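Local coordinates for putative methylase (Clostridium difficile, PDB 3LDU), which probably methylates guanine bases of ribosomal RNA, as a multidomain RNA-binding enzyme with a Rossmann-type methyltransferase domain that holds GTP in this crystal, at residues L9-F14 / R57-V62; N53-C58 / N219-L224; E141-F146 / E231-L236. One frame throughout, in Å; residues are numbered along the deposited sequence. Where two conformers were deposited one is given.

Contact 1 (L9-F14 / R57-V62)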
ATOM      1  N   LEU A   9      13.159   4.732   9.109  1.00 19.88           N
ATOM      2  CA  LEU A   9      11.816   4.957   8.600  1.00 19.67           C
ATOM      3  C   LEU A   9      10.918   3.815   9.029  1.00 23.02           C
ATOM      4  O   LEU A   9      11.388   2.700   9.309  1.00 21.98           O
ATOM      5  CB  LEU A   9      11.826   5.049   7.069  1.00 18.49           C
ATOM      6  CG  LEU A   9      12.807   6.035   6.430  1.00 17.93           C
ATOM      7  CD1 LEU A   9      12.685   6.039   4.912  1.00 20.04           C
ATOM      8  CD2 LEU A   9      12.593   7.452   6.988  1.00 22.58           C
ATOM      9  N   ILE A  10       9.624   4.106   9.084  1.00 19.90           N
ATOM     10  CA  ILE A  10       8.620   3.105   9.363  1.00 19.59           C
ATOM     11  C   ILE A  10       7.534   3.152   8.295  1.00 20.20           C
ATOM     12  O   ILE A  10       6.964   4.219   8.012  1.00 19.03           O
ATOM     13  CB  ILE A  10       7.970   3.367  10.717  1.00 19.50           C
ATOM     14  CG1 ILE A  10       9.039   3.450  11.809  1.00 23.32           C
ATOM     15  CG2 ILE A  10       6.930   2.263  11.042  1.00 20.20           C
ATOM     16  CD1 ILE A  10       8.485   3.942  13.111  1.00 22.36           C
ATOM     17  N   SER A  11       7.235   1.997   7.709  1.00 19.29           N
ATOM     18  CA  SER A  11       6.118   1.915   6.777  1.00 22.61           C
ATOM     19  C   SER A  11       5.060   0.947   7.257  1.00 23.38           C
ATOM     20  O   SER A  11       5.307  -0.250   7.370  1.00 22.57           O
ATOM     21  CB  SER A  11       6.595   1.527   5.383  1.00 23.80           C
ATOM     22  OG  SER A  11       7.238   2.632   4.775  1.00 30.97           O
ATOM     23  N   PRO A  12       3.876   1.476   7.565  1.00 21.71           N
ATOM     24  CA  PRO A  12       2.746   0.640   7.943  1.00 20.84           C
ATOM     25  C   PRO A  12       2.238  -0.083   6.699  1.00 21.99           C
ATOM     26  O   PRO A  12       2.444   0.372   5.567  1.00 22.29           O
ATOM     27  CB  PRO A  12       1.695   1.661   8.413  1.00 25.17           C
ATOM     28  CG  PRO A  12       2.432   2.956   8.583  1.00 34.36           C
ATOM     29  CD  PRO A  12       3.560   2.915   7.620  1.00 20.92           C
ATOM     30  N   CYS A  13       1.595  -1.219   6.903  1.00 27.73           N
ATOM     31  CA  CYS A  13       0.973  -1.942   5.805  1.00 24.60           C
ATOM     32  C   CYS A  13      -0.153  -2.757   6.382  1.00 25.78           C
ATOM     33  O   CYS A  13      -0.220  -2.960   7.589  1.00 27.98           O
ATOM     34  CB  CYS A  13       1.977  -2.884   5.142  1.00 17.46           C
ATOM     35  SG  CYS A  13       2.682  -4.147   6.275  1.00 26.75           S
ATOM     36  N   PHE A  14      -1.043  -3.234   5.526  1.00 27.32           N
ATOM     37  CA  PHE A  14      -2.102  -4.095   6.031  1.00 33.63           C
ATOM     38  C   PHE A  14      -1.531  -5.426   6.504  1.00 29.78           C
ATOM     39  O   PHE A  14      -0.488  -5.869   6.024  1.00 30.11           O
ATOM     40  CB  PHE A  14      -3.231  -4.234   5.012  1.00 35.32           C
ATOM     41  CG  PHE A  14      -4.199  -3.084   5.055  1.00 45.75           C
ATOM     42  CD1 PHE A  14      -4.018  -1.975   4.251  1.00 49.23           C
ATOM     43  CD2 PHE A  14      -5.265  -3.094   5.940  1.00 53.40           C
ATOM     44  CE1 PHE A  14      -4.899  -0.908   4.309  1.00 51.55           C
ATOM     45  CE2 PHE A  14      -6.148  -2.034   6.000  1.00 54.87           C
ATOM     46  CZ  PHE A  14      -5.966  -0.940   5.182  1.00 52.98           C
ATOM     47  N   ARG A  57       5.231  -0.015  -3.270  1.00 18.09           N
ATOM     48  CA  ARG A  57       3.858  -0.250  -3.729  1.00 18.19           C
ATOM     49  C   ARG A  57       2.955  -0.824  -2.652  1.00 18.85           C
ATOM     50  O   ARG A  57       1.736  -0.744  -2.769  1.00 22.53           O
ATOM     51  CB  ARG A  57       3.852  -1.204  -4.927  1.00 16.58           C
ATOM     52  CG  ARG A  57       4.796  -0.796  -6.031  1.00 19.60           C
ATOM     53  CD  ARG A  57       4.702  -1.712  -7.233  1.00 24.09           C
ATOM     54  NE  ARG A  57       5.819  -1.499  -8.152  1.00 23.67           N
ATOM     55  CZ  ARG A  57       5.777  -0.682  -9.194  1.00 20.87           C
ATOM     56  NH1 ARG A  57       4.665   0.010  -9.458  1.00 23.62           N
ATOM     57  NH2 ARG A  57       6.848  -0.544  -9.962  1.00 23.91           N
ATOM     58  N   CYS A  58       3.547  -1.391  -1.601  1.00 17.30           N
ATOM     59  CA  CYS A  58       2.760  -2.042  -0.546  1.00 17.23           C
ATOM     60  C   CYS A  58       2.733  -1.289   0.787  1.00 20.32           C
ATOM     61  O   CYS A  58       2.109  -1.728   1.746  1.00 22.98           O
ATOM     62  CB  CYS A  58       3.249  -3.473  -0.346  1.00 22.51           C
ATOM     63  SG  CYS A  58       2.955  -4.501  -1.825  1.00 23.95           S
ATOM     64  N   ALA A  59       3.423  -0.152   0.838  1.00 20.01           N
ATOM     65  CA  ALA A  59       3.423   0.686   2.034  1.00 22.99           C
ATOM     66  C   ALA A  59       2.221   1.610   2.020  1.00 18.63           C
ATOM     67  O   ALA A  59       1.887   2.171   0.983  1.00 18.51           O
ATOM     68  CB  ALA A  59       4.711   1.526   2.083  1.00 18.18           C
ATOM     69  N   GLU A  60       1.586   1.803   3.171  1.00 16.91           N
ATOM     70  CA  GLU A  60       0.470   2.745   3.224  1.00 19.74           C
ATOM     71  C   GLU A  60       0.983   4.169   3.404  1.00 23.73           C
ATOM     72  O   GLU A  60       0.280   5.124   3.090  1.00 23.18           O
ATOM     73  CB  GLU A  60      -0.494   2.411   4.360  1.00 20.80           C
ATOM     74  CG  GLU A  60      -1.134   1.047   4.236  1.00 23.79           C
ATOM     75  CD  GLU A  60      -1.988   0.911   2.984  1.00 29.03           C
ATOM     76  OE1 GLU A  60      -2.715   1.870   2.639  1.00 23.41           O
ATOM     77  OE2 GLU A  60      -1.943  -0.174   2.363  1.00 33.85           O
ATOM     78  N   ARG A  61       2.202   4.285   3.926  1.00 21.04           N
ATOM     79  CA  ARG A  61       2.882   5.571   4.007  0.50 23.88           C
ATOM     80  C   ARG A  61       4.282   5.378   4.553  1.00 19.86           C
ATOM     81  O   ARG A  61       4.713   4.250   4.800  1.00 21.19           O
ATOM     82  CB  ARG A  61       2.091   6.608   4.814  0.50 26.77           C
ATOM     83  CG  ARG A  61       1.673   6.149   6.192  0.50 22.61           C
ATOM     84  CD  ARG A  61       0.970   7.270   6.944  0.50 32.22           C
ATOM     85  NE  ARG A  61      -0.289   7.670   6.315  0.50 32.08           N
ATOM     86  CZ  ARG A  61      -0.433   8.734   5.534  0.50 31.62           C
ATOM     87  NH1 ARG A  61      -1.621   9.021   5.011  0.50 27.90           N
ATOM     88  NH2 ARG A  61       0.610   9.510   5.274  0.50 20.26           N
ATOM     89  N   VAL A  62       5.039   6.468   4.600  1.00 18.89           N
ATOM     90  CA  VAL A  62       6.432   6.390   5.005  1.00 18.46           C
ATOM     91  C   VAL A  62       6.635   7.398   6.125  1.00 20.37           C
ATOM     92  O   VAL A  62       6.457   8.599   5.916  1.00 20.21           O
ATOM     93  CB  VAL A  62       7.383   6.714   3.841  1.00 17.50           C
ATOM     94  CG1 VAL A  62       8.846   6.751   4.339  1.00 24.50           C
ATOM     95  CG2 VAL A  62       7.202   5.701   2.709  1.00 20.74           C
TER
HETATM   96  O   HOH W   1      -0.459  -2.415   2.823  1.00 26.40           O

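Contact 2 (N53-C58 / N219-L224)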
ATOM      1  N   ASN A  53       8.969   6.653  -0.679  1.00 18.25           N
ATOM      2  CA  ASN A  53       7.721   7.196  -1.203  1.00 19.82           C
ATOM      3  C   ASN A  53       7.570   6.947  -2.701  1.00 21.70           C
ATOM      4  O   ASN A  53       6.475   6.656  -3.187  1.00 21.35           O
ATOM      5  CB  ASN A  53       7.644   8.708  -0.924  1.00 18.08           C
ATOM      6  CG  ASN A  53       7.233   8.998   0.490  1.00 22.73           C
ATOM      7  OD1 ASN A  53       6.099   8.721   0.878  1.00 18.41           O
ATOM      8  ND2 ASN A  53       8.151   9.550   1.283  1.00 19.76           N
HETATM    9  N   MSE A  54       8.675   7.037  -3.431  1.00 21.57           N
HETATM   10  CA  MSE A  54       8.622   6.904  -4.888  1.00 21.87           C
HETATM   11  C   MSE A  54       8.299   5.480  -5.326  1.00 19.19           C
HETATM   12  O   MSE A  54       7.538   5.264  -6.287  1.00 23.21           O
HETATM   13  CB  MSE A  54       9.959   7.315  -5.502  1.00 26.71           C
HETATM   14  CG  MSE A  54      10.025   7.207  -7.021  1.00 28.48           C
HETATM   15 SE   MSE A  54       8.711   8.332  -7.948  0.60 33.83          SE
HETATM   16  CE  MSE A  54       8.791   9.887  -6.877  1.00 23.66           C
ATOM     17  N   TRP A  55       8.895   4.517  -4.628  1.00 20.93           N
ATOM     18  CA  TRP A  55       8.983   3.150  -5.134  1.00 21.16           C
ATOM     19  C   TRP A  55       8.138   2.104  -4.405  1.00 20.15           C
ATOM     20  O   TRP A  55       7.774   1.090  -5.002  1.00 21.28           O
ATOM     21  CB  TRP A  55      10.453   2.692  -5.168  1.00 22.53           C
ATOM     22  CG  TRP A  55      11.213   3.276  -6.330  1.00 21.27           C
ATOM     23  CD1 TRP A  55      12.105   4.321  -6.300  1.00 22.85           C
ATOM     24  CD2 TRP A  55      11.096   2.882  -7.696  1.00 23.50           C
ATOM     25  NE1 TRP A  55      12.564   4.575  -7.574  1.00 24.29           N
ATOM     26  CE2 TRP A  55      11.959   3.710  -8.448  1.00 21.41           C
ATOM     27  CE3 TRP A  55      10.353   1.900  -8.367  1.00 23.57           C
ATOM     28  CZ2 TRP A  55      12.101   3.580  -9.829  1.00 20.63           C
ATOM     29  CZ3 TRP A  55      10.488   1.779  -9.732  1.00 25.38           C
ATOM     30  CH2 TRP A  55      11.355   2.611 -10.452  1.00 24.44           C
ATOM     31  N   LEU A  56       7.833   2.319  -3.127  1.00 18.53           N
ATOM     32  CA  LEU A  56       7.118   1.270  -2.392  1.00 18.75           C
ATOM     33  C   LEU A  56       5.641   1.171  -2.806  1.00 19.74           C
ATOM     34  O   LEU A  56       4.891   2.151  -2.698  1.00 21.05           O
ATOM     35  CB  LEU A  56       7.248   1.503  -0.876  1.00 15.66           C
ATOM     36  CG  LEU A  56       8.676   1.431  -0.347  1.00 19.25           C
ATOM     37  CD1 LEU A  56       8.675   1.749   1.158  1.00 23.22           C
ATOM     38  CD2 LEU A  56       9.298   0.059  -0.612  1.00 22.74           C
ATOM     39  N   ARG A  57       5.231  -0.015  -3.270  1.00 18.09           N
ATOM     40  CA  ARG A  57       3.858  -0.250  -3.729  1.00 18.19           C
ATOM     41  C   ARG A  57       2.955  -0.824  -2.652  1.00 18.85           C
ATOM     42  O   ARG A  57       1.736  -0.744  -2.769  1.00 22.53           O
ATOM     43  CB  ARG A  57       3.852  -1.204  -4.927  1.00 16.58           C
ATOM     44  CG  ARG A  57       4.796  -0.796  -6.031  1.00 19.60           C
ATOM     45  CD  ARG A  57       4.702  -1.712  -7.233  1.00 24.09           C
ATOM     46  NE  ARG A  57       5.819  -1.499  -8.152  1.00 23.67           N
ATOM     47  CZ  ARG A  57       5.777  -0.682  -9.194  1.00 20.87           C
ATOM     48  NH1 ARG A  57       4.665   0.010  -9.458  1.00 23.62           N
ATOM     49  NH2 ARG A  57       6.848  -0.544  -9.962  1.00 23.91           N
ATOM     50  N   CYS A  58       3.547  -1.391  -1.601  1.00 17.30           N
ATOM     51  CA  CYS A  58       2.760  -2.042  -0.546  1.00 17.23           C
ATOM     52  C   CYS A  58       2.733  -1.289   0.787  1.00 20.32           C
ATOM     53  O   CYS A  58       2.109  -1.728   1.746  1.00 22.98           O
ATOM     54  CB  CYS A  58       3.249  -3.473  -0.346  1.00 22.51           C
ATOM     55  SG  CYS A  58       2.955  -4.501  -1.825  1.00 23.95           S
ATOM     56  N   ASN A 219       8.011  -1.293 -14.858  1.00 22.22           N
ATOM     57  CA  ASN A 219       8.829  -0.677 -13.800  1.00 25.13           C
ATOM     58  C   ASN A 219       8.530   0.814 -13.625  1.00 28.25           C
ATOM     59  O   ASN A 219       9.437   1.636 -13.485  1.00 24.58           O
ATOM     60  CB  ASN A 219      10.327  -0.892 -14.075  1.00 24.30           C
ATOM     61  CG  ASN A 219      11.182  -0.728 -12.829  1.00 29.21           C
ATOM     62  OD1 ASN A 219      10.767  -1.076 -11.725  1.00 35.19           O
ATOM     63  ND2 ASN A 219      12.388  -0.204 -13.005  1.00 35.85           N
HETATM   64  N   MSE A 220       7.253   1.162 -13.659  1.00 23.11           N
HETATM   65  CA  MSE A 220       6.826   2.525 -13.372  1.00 23.60           C
HETATM   66  C   MSE A 220       6.624   2.684 -11.869  1.00 24.42           C
HETATM   67  O   MSE A 220       5.823   1.983 -11.269  1.00 21.97           O
HETATM   68  CB  MSE A 220       5.525   2.851 -14.100  1.00 24.89           C
HETATM   69  CG  MSE A 220       5.005   4.246 -13.785  1.00 24.53           C
HETATM   70 SE   MSE A 220       3.308   4.582 -14.681  0.80 32.85          SE
HETATM   71  CE  MSE A 220       3.981   4.589 -16.506  1.00 33.76           C
ATOM     72  N   ALA A 221       7.352   3.616 -11.263  1.00 19.34           N
ATOM     73  CA  ALA A 221       7.278   3.806  -9.823  1.00 16.60           C
ATOM     74  C   ALA A 221       5.882   4.266  -9.431  1.00 15.93           C
ATOM     75  O   ALA A 221       5.293   5.105 -10.119  1.00 22.09           O
ATOM     76  CB  ALA A 221       8.324   4.870  -9.387  1.00 20.70           C
ATOM     77  N   PRO A 222       5.349   3.742  -8.307  1.00 19.64           N
ATOM     78  CA  PRO A 222       3.993   4.115  -7.889  1.00 26.14           C
ATOM     79  C   PRO A 222       3.845   5.608  -7.640  1.00 29.18           C
ATOM     80  O   PRO A 222       2.778   6.163  -7.916  1.00 34.39           O
ATOM     81  CB  PRO A 222       3.784   3.332  -6.580  1.00 22.81           C
ATOM     82  CG  PRO A 222       5.154   2.866  -6.173  1.00 25.98           C
ATOM     83  CD  PRO A 222       5.922   2.694  -7.447  1.00 22.18           C
ATOM     84  N   GLY A 223       4.898   6.256  -7.153  1.00 21.86           N
ATOM     85  CA  GLY A 223       4.803   7.666  -6.778  1.00 28.83           C
ATOM     86  C   GLY A 223       5.100   8.664  -7.886  1.00 29.03           C
ATOM     87  O   GLY A 223       5.180   9.870  -7.639  1.00 25.59           O
ATOM     88  N   LEU A 224       5.251   8.167  -9.110  1.00 23.83           N
ATOM     89  CA  LEU A 224       5.750   8.985 -10.221  1.00 24.59           C
ATOM     90  C   LEU A 224       4.838  10.152 -10.568  1.00 32.71           C
ATOM     91  O   LEU A 224       5.311  11.228 -10.942  1.00 37.08           O
ATOM     92  CB  LEU A 224       5.981   8.107 -11.455  1.00 30.72           C
ATOM     93  CG  LEU A 224       6.886   8.593 -12.588  1.00 38.04           C
ATOM     94  CD1 LEU A 224       8.289   9.006 -12.103  1.00 36.51           C
ATOM     95  CD2 LEU A 224       6.962   7.517 -13.668  1.00 42.76           C
TER

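Contact 3 (E141-F146 / E231-L236). With FMT (formic acid), chain C.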
ATOM      1  N   GLU A 141       5.869  25.457   6.112  1.00 28.24           N
ATOM      2  CA  GLU A 141       5.473  24.121   5.652  1.00 28.10           C
ATOM      3  C   GLU A 141       5.165  23.131   6.787  1.00 30.26           C
ATOM      4  O   GLU A 141       5.571  23.317   7.932  1.00 28.64           O
ATOM      5  CB  GLU A 141       6.490  23.540   4.659  1.00 25.76           C
ATOM      6  CG  GLU A 141       7.734  22.935   5.277  1.00 24.65           C
ATOM      7  CD  GLU A 141       8.769  23.982   5.697  1.00 30.58           C
ATOM      8  OE1 GLU A 141       8.439  25.189   5.739  1.00 35.52           O
ATOM      9  OE2 GLU A 141       9.919  23.588   5.976  1.00 30.58           O
ATOM     10  N   LYS A 142       4.438  22.074   6.440  1.00 26.60           N
ATOM     11  CA  LYS A 142       3.823  21.174   7.420  1.00 23.96           C
ATOM     12  C   LYS A 142       4.633  19.893   7.665  1.00 24.77           C
ATOM     13  O   LYS A 142       5.090  19.239   6.720  1.00 24.38           O
ATOM     14  CB  LYS A 142       2.400  20.835   6.943  1.00 28.17           C
ATOM     15  CG  LYS A 142       1.551  20.008   7.891  1.00 45.20           C
ATOM     16  CD  LYS A 142       0.149  19.802   7.291  1.00 54.08           C
ATOM     17  CE  LYS A 142      -0.634  18.705   8.014  1.00 65.03           C
ATOM     18  NZ  LYS A 142      -1.855  18.254   7.272  1.00 65.13           N
ATOM     19  N   TYR A 143       4.809  19.568   8.949  1.00 22.38           N
ATOM     20  CA  TYR A 143       5.485  18.353   9.427  1.00 21.19           C
ATOM     21  C   TYR A 143       4.497  17.611  10.322  1.00 23.07           C
ATOM     22  O   TYR A 143       4.452  17.854  11.531  1.00 23.70           O
ATOM     23  CB  TYR A 143       6.731  18.741  10.252  1.00 21.87           C
ATOM     24  CG  TYR A 143       7.819  19.388   9.425  1.00 24.15           C
ATOM     25  CD1 TYR A 143       8.930  18.662   9.007  1.00 26.19           C
ATOM     26  CD2 TYR A 143       7.723  20.720   9.030  1.00 24.15           C
ATOM     27  CE1 TYR A 143       9.932  19.264   8.232  1.00 25.53           C
ATOM     28  CE2 TYR A 143       8.702  21.319   8.253  1.00 22.80           C
ATOM     29  CZ  TYR A 143       9.805  20.583   7.857  1.00 24.43           C
ATOM     30  OH  TYR A 143      10.778  21.178   7.083  1.00 26.45           O
ATOM     31  N   PRO A 144       3.678  16.715   9.737  1.00 20.21           N
ATOM     32  CA  PRO A 144       2.593  16.119  10.518  1.00 18.32           C
ATOM     33  C   PRO A 144       3.157  15.099  11.491  1.00 23.64           C
ATOM     34  O   PRO A 144       3.888  14.202  11.084  1.00 24.05           O
ATOM     35  CB  PRO A 144       1.716  15.430   9.456  1.00 18.09           C
ATOM     36  CG  PRO A 144       2.186  16.013   8.112  1.00 26.09           C
ATOM     37  CD  PRO A 144       3.648  16.288   8.329  1.00 22.71           C
ATOM     38  N   ILE A 145       2.823  15.242  12.765  1.00 20.91           N
ATOM     39  CA  ILE A 145       3.383  14.377  13.794  1.00 18.73           C
ATOM     40  C   ILE A 145       2.428  13.218  14.071  1.00 23.66           C
ATOM     41  O   ILE A 145       1.226  13.425  14.259  1.00 21.26           O
ATOM     42  CB  ILE A 145       3.637  15.171  15.092  1.00 20.92           C
ATOM     43  CG1 ILE A 145       4.440  16.452  14.799  1.00 24.15           C
ATOM     44  CG2 ILE A 145       4.344  14.306  16.131  1.00 19.69           C
ATOM     45  CD1 ILE A 145       5.857  16.218  14.255  1.00 23.59           C
ATOM     46  N   PHE A 146       2.968  12.002  14.079  1.00 20.66           N
ATOM     47  CA  PHE A 146       2.173  10.806  14.353  1.00 25.13           C
ATOM     48  C   PHE A 146       2.669  10.150  15.641  1.00 23.28           C
ATOM     49  O   PHE A 146       3.880  10.005  15.839  1.00 24.98           O
ATOM     50  CB  PHE A 146       2.299   9.814  13.194  1.00 19.27           C
ATOM     51  CG  PHE A 146       1.364  10.085  12.030  1.00 28.78           C
ATOM     52  CD1 PHE A 146       1.334  11.328  11.396  1.00 25.74           C
ATOM     53  CD2 PHE A 146       0.531   9.080  11.553  1.00 34.07           C
ATOM     54  CE1 PHE A 146       0.480  11.554  10.316  1.00 24.26           C
ATOM     55  CE2 PHE A 146      -0.318   9.310  10.475  1.00 32.03           C
ATOM     56  CZ  PHE A 146      -0.341  10.543   9.860  1.00 31.39           C
ATOM     57  N   GLU A 231       8.281  16.828   0.237  1.00 24.76           N
ATOM     58  CA  GLU A 231       8.925  17.535  -0.862  1.00 28.40           C
ATOM     59  C   GLU A 231       9.023  19.029  -0.572  1.00 29.83           C
ATOM     60  O   GLU A 231       9.843  19.729  -1.175  1.00 34.17           O
ATOM     61  CB  GLU A 231       8.193  17.300  -2.183  1.00 26.50           C
ATOM     62  CG  GLU A 231       8.333  15.885  -2.704  1.00 22.35           C
ATOM     63  CD  GLU A 231       7.694  15.726  -4.060  1.00 34.95           C
ATOM     64  OE1 GLU A 231       6.468  15.494  -4.112  1.00 42.52           O
ATOM     65  OE2 GLU A 231       8.417  15.843  -5.073  1.00 33.63           O
ATOM     66  N   LYS A 232       8.191  19.519   0.344  1.00 29.02           N
ATOM     67  CA  LYS A 232       8.244  20.934   0.725  1.00 29.28           C
ATOM     68  C   LYS A 232       9.153  21.223   1.931  1.00 25.56           C
ATOM     69  O   LYS A 232       9.364  22.387   2.283  1.00 29.11           O
ATOM     70  CB  LYS A 232       6.843  21.479   1.007  1.00 29.06           C
ATOM     71  CG  LYS A 232       5.863  21.301  -0.150  1.00 37.81           C
ATOM     72  CD  LYS A 232       4.494  21.858   0.221  1.00 47.15           C
ATOM     73  CE  LYS A 232       3.496  21.701  -0.914  1.00 57.62           C
ATOM     74  NZ  LYS A 232       3.938  22.416  -2.145  1.00 62.19           N
ATOM     75  N   TRP A 233       9.705  20.186   2.549  1.00 25.10           N
ATOM     76  CA  TRP A 233      10.490  20.379   3.766  1.00 27.06           C
ATOM     77  C   TRP A 233      11.808  21.092   3.513  1.00 29.09           C
ATOM     78  O   TRP A 233      12.635  20.627   2.732  1.00 32.23           O
ATOM     79  CB  TRP A 233      10.785  19.038   4.432  1.00 30.72           C
ATOM     80  CG  TRP A 233       9.596  18.379   5.047  1.00 28.89           C
ATOM     81  CD1 TRP A 233       8.315  18.859   5.098  1.00 22.88           C
ATOM     82  CD2 TRP A 233       9.584  17.118   5.731  1.00 26.01           C
ATOM     83  NE1 TRP A 233       7.502  17.953   5.757  1.00 23.35           N
ATOM     84  CE2 TRP A 233       8.259  16.882   6.154  1.00 24.75           C
ATOM     85  CE3 TRP A 233      10.567  16.163   6.019  1.00 22.29           C
ATOM     86  CZ2 TRP A 233       7.891  15.727   6.855  1.00 24.12           C
ATOM     87  CZ3 TRP A 233      10.204  15.027   6.713  1.00 23.37           C
ATOM     88  CH2 TRP A 233       8.875  14.816   7.123  1.00 26.67           C
ATOM     89  N   ARG A 234      12.009  22.208   4.208  1.00 27.74           N
ATOM     90  CA  ARG A 234      13.267  22.950   4.118  1.00 34.92           C
ATOM     91  C   ARG A 234      14.430  22.151   4.698  1.00 36.45           C
ATOM     92  O   ARG A 234      15.593  22.425   4.393  1.00 37.63           O
ATOM     93  CB  ARG A 234      13.144  24.286   4.851  1.00 30.67           C
ATOM     94  CG  ARG A 234      12.282  25.289   4.124  1.00 33.70           C
ATOM     95  CD  ARG A 234      12.062  26.529   4.979  1.00 36.02           C
ATOM     96  NE  ARG A 234      11.110  26.269   6.052  1.00 41.58           N
ATOM     97  CZ  ARG A 234      11.108  26.889   7.226  1.00 43.75           C
ATOM     98  NH1 ARG A 234      12.021  27.823   7.503  1.00 46.50           N
ATOM     99  NH2 ARG A 234      10.190  26.579   8.126  1.00 33.00           N
ATOM    100  N   THR A 235      14.108  21.167   5.535  1.00 29.89           N
ATOM    101  CA  THR A 235      15.115  20.370   6.228  1.00 34.48           C
ATOM    102  C   THR A 235      15.707  19.273   5.341  1.00 36.86           C
ATOM    103  O   THR A 235      16.664  18.610   5.730  1.00 36.72           O
ATOM    104  CB  THR A 235      14.546  19.727   7.518  1.00 36.76           C
ATOM    105  OG1 THR A 235      13.474  18.835   7.186  1.00 33.15           O
ATOM    106  CG2 THR A 235      14.028  20.797   8.468  1.00 42.04           C
ATOM    107  N   LEU A 236      15.128  19.077   4.160  1.00 37.67           N
ATOM    108  CA  LEU A 236      15.659  18.115   3.201  1.00 40.34           C
ATOM    109  C   LEU A 236      16.350  18.838   2.057  1.00 46.64           C
ATOM    110  O   LEU A 236      16.008  19.979   1.734  1.00 41.37           O
ATOM    111  CB  LEU A 236      14.542  17.226   2.642  1.00 38.79           C
ATOM    112  CG  LEU A 236      13.782  16.373   3.652  1.00 31.83           C
ATOM    113  CD1 LEU A 236      12.715  15.511   2.975  1.00 33.64           C
ATOM    114  CD2 LEU A 236      14.752  15.519   4.446  1.00 38.60           C
TER
HETATM  115  C   FMT C 384      13.336  16.162   9.072  1.00 48.97           C
HETATM  116  O1  FMT C 384      14.539  15.888   9.014  1.00 50.36           O
HETATM  117  O2  FMT C 384      12.878  17.298   9.239  1.00 46.30           O

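Contact 1 (L9-F14 / R57-V62)
The CA atoms of Ser11 and Val62 come within 4.8 Å, and those of Cys13 and Ala59 within 5.2 Å, the two segments running in roughly opposed directions, 142° apart end to end. Yet 57-62 is not a strand here, and the direct backbone bond is a single one, Glu60 N to Pro12 O at 2.9 Å, practically straight at 179°. One register step away a side chain takes over: Ser11 OG donates to Arg61 O over 3.0 Å. Both segments belong to the ferredoxin-like domain, where the end of strand 7-12 lies against the loop leading from helix 48-55 into its antiparallel neighbour, strand 63-70. Beyond the serine, Leu9 CD1 packs on Val62 CG1, while the Pro12 ring lays CD and CG against Arg61 CG. The Arg61 guanidinium forms a salt bridge with Asp159. At the other end Glu60, bent at its second torsion, brings OE2 to the edge of the Phe14 ring, 3.3 Å from CD1, with carboxylate and ring planes 79° apart. A water joins the same OE2 to Phe14 N and Cys58 O. Thr182 OG1 also hydrogen-bonds with OE2, and Arg180 forms a salt bridge with OE1.

Contact 2 (N53-C58 / N219-L224)
Met54, present as selenomethionine, swings CG opposite its own backbone N (chi1 180°) and then folds at the next two torsions, which brings its selenium, SE, to 3.6 Å from Gly223 C although the side chain sets out away from the loop. Trp55 also begins by pointing away; with chi1 at -77° its CG stands beside the backbone N, and the indole returns to lie against Ala221. The contact is a domain interface: the C-terminal end of helix 48-55 in the ferredoxin-like domain receives a loop of the methyltransferase domain, whose residues Ala221 to Leu224 form a type I beta turn. Just before it, Asn219, with positive phi, is the C-prime residue of the Schellman motif that closes helix 208-217.

The turn fits closely on the helix end. Gly223 N donates to Met54 O at 3.0 Å, and the same carbonyl lies near Ala221 CB and Pro222 CD; Gly223 CA comes within 4.1 Å of Asn53 O. Ala221 CB sits over the six-membered ring of Trp55 in a CH-pi contact, 3.6 Å from its centroid and only 6° off the normal. Asn219 crosses the far end of the indole, its OD1 3.5 Å from CZ3. Pro222 is wedged between the helix end and Arg57, with CG 3.4 Å from Trp55 O.

Arg57 extends from CG to NE past this proline, its guanidinium lying with one face on Pro222 CD. The end of the group then clasps a single acceptor, Met220 O: NH1 comes nearly in line with the carbonyl at 2.9 Å, whereas NH2, 3.0 Å away, meets the oxygen from above the carbonyl plane.

Contact 3 (E141-F146 / E231-L236)
Glu141 reaches across to the 231-236 loop, its CB beginning the crossing 4.2 Å from Lys232 CB. This joins the THUMP domain, just ahead of strand 145-150, to the methyltransferase domain, whose residues Trp233 to Leu236 make a type I beta turn. Next along the chain, CG lies 3.5 Å from Lys232 O, and a bend at chi2 (-79°) turns the carboxylate toward Arg234. There CD faces the edge of the guanidinium. Arg234 NE is shared by the two oxygens through their syn lone pairs, forming a salt bridge in which carboxylate and guanidinium planes stand 74° apart; a weak bond from NH2 adds to OE1. OE2 is the more heavily engaged, because Arg234 N reaches it from above the carboxylate plane and Tyr143 OH, on the anti side, donates at 2.8 Å. Three donors thus grip one oxygen, which would be expected to stabilise the charged carboxylate. Arg234 NH2 also binds Tyr92 O.

The Tyr143 hydroxyl ends a ring stacked face to face on the five-membered ring of Trp233, centroids 3.8 Å apart and planes inclined by 20°. The indole is held at its edge as well, NE1 donating to Lys142 O at 2.9 Å. Beside the stack a formic acid, probably from the crystallisation liquor, accepts through O2 a 2.6 Å hydrogen bond from Thr235 OG1.

How the contacts relate
Two of the three contacts join domains, whereas contact 1 lies inside the ferredoxin-like one. Contacts 2 and 3 each tie a preceding domain to the loop between helices 208-217 and 238-251 of the methyltransferase domain. Contacts 1 and 2, centres about 12 Å apart, share Arg57 and Cys58 and touch where Val62 CG2 meets Asn53 OD1 at 3.7 Å. Contact 3, about 18 Å from contact 1 between centres, reaches the same seven-stranded sheet. Of the GTP-binding residues, Ile179 has its side chain about 9 Å from that of Phe14 in contact 1; the Phe14 side chain is about 13 Å from the GTP itself, whereas contact 3 lies away from the nucleotide site.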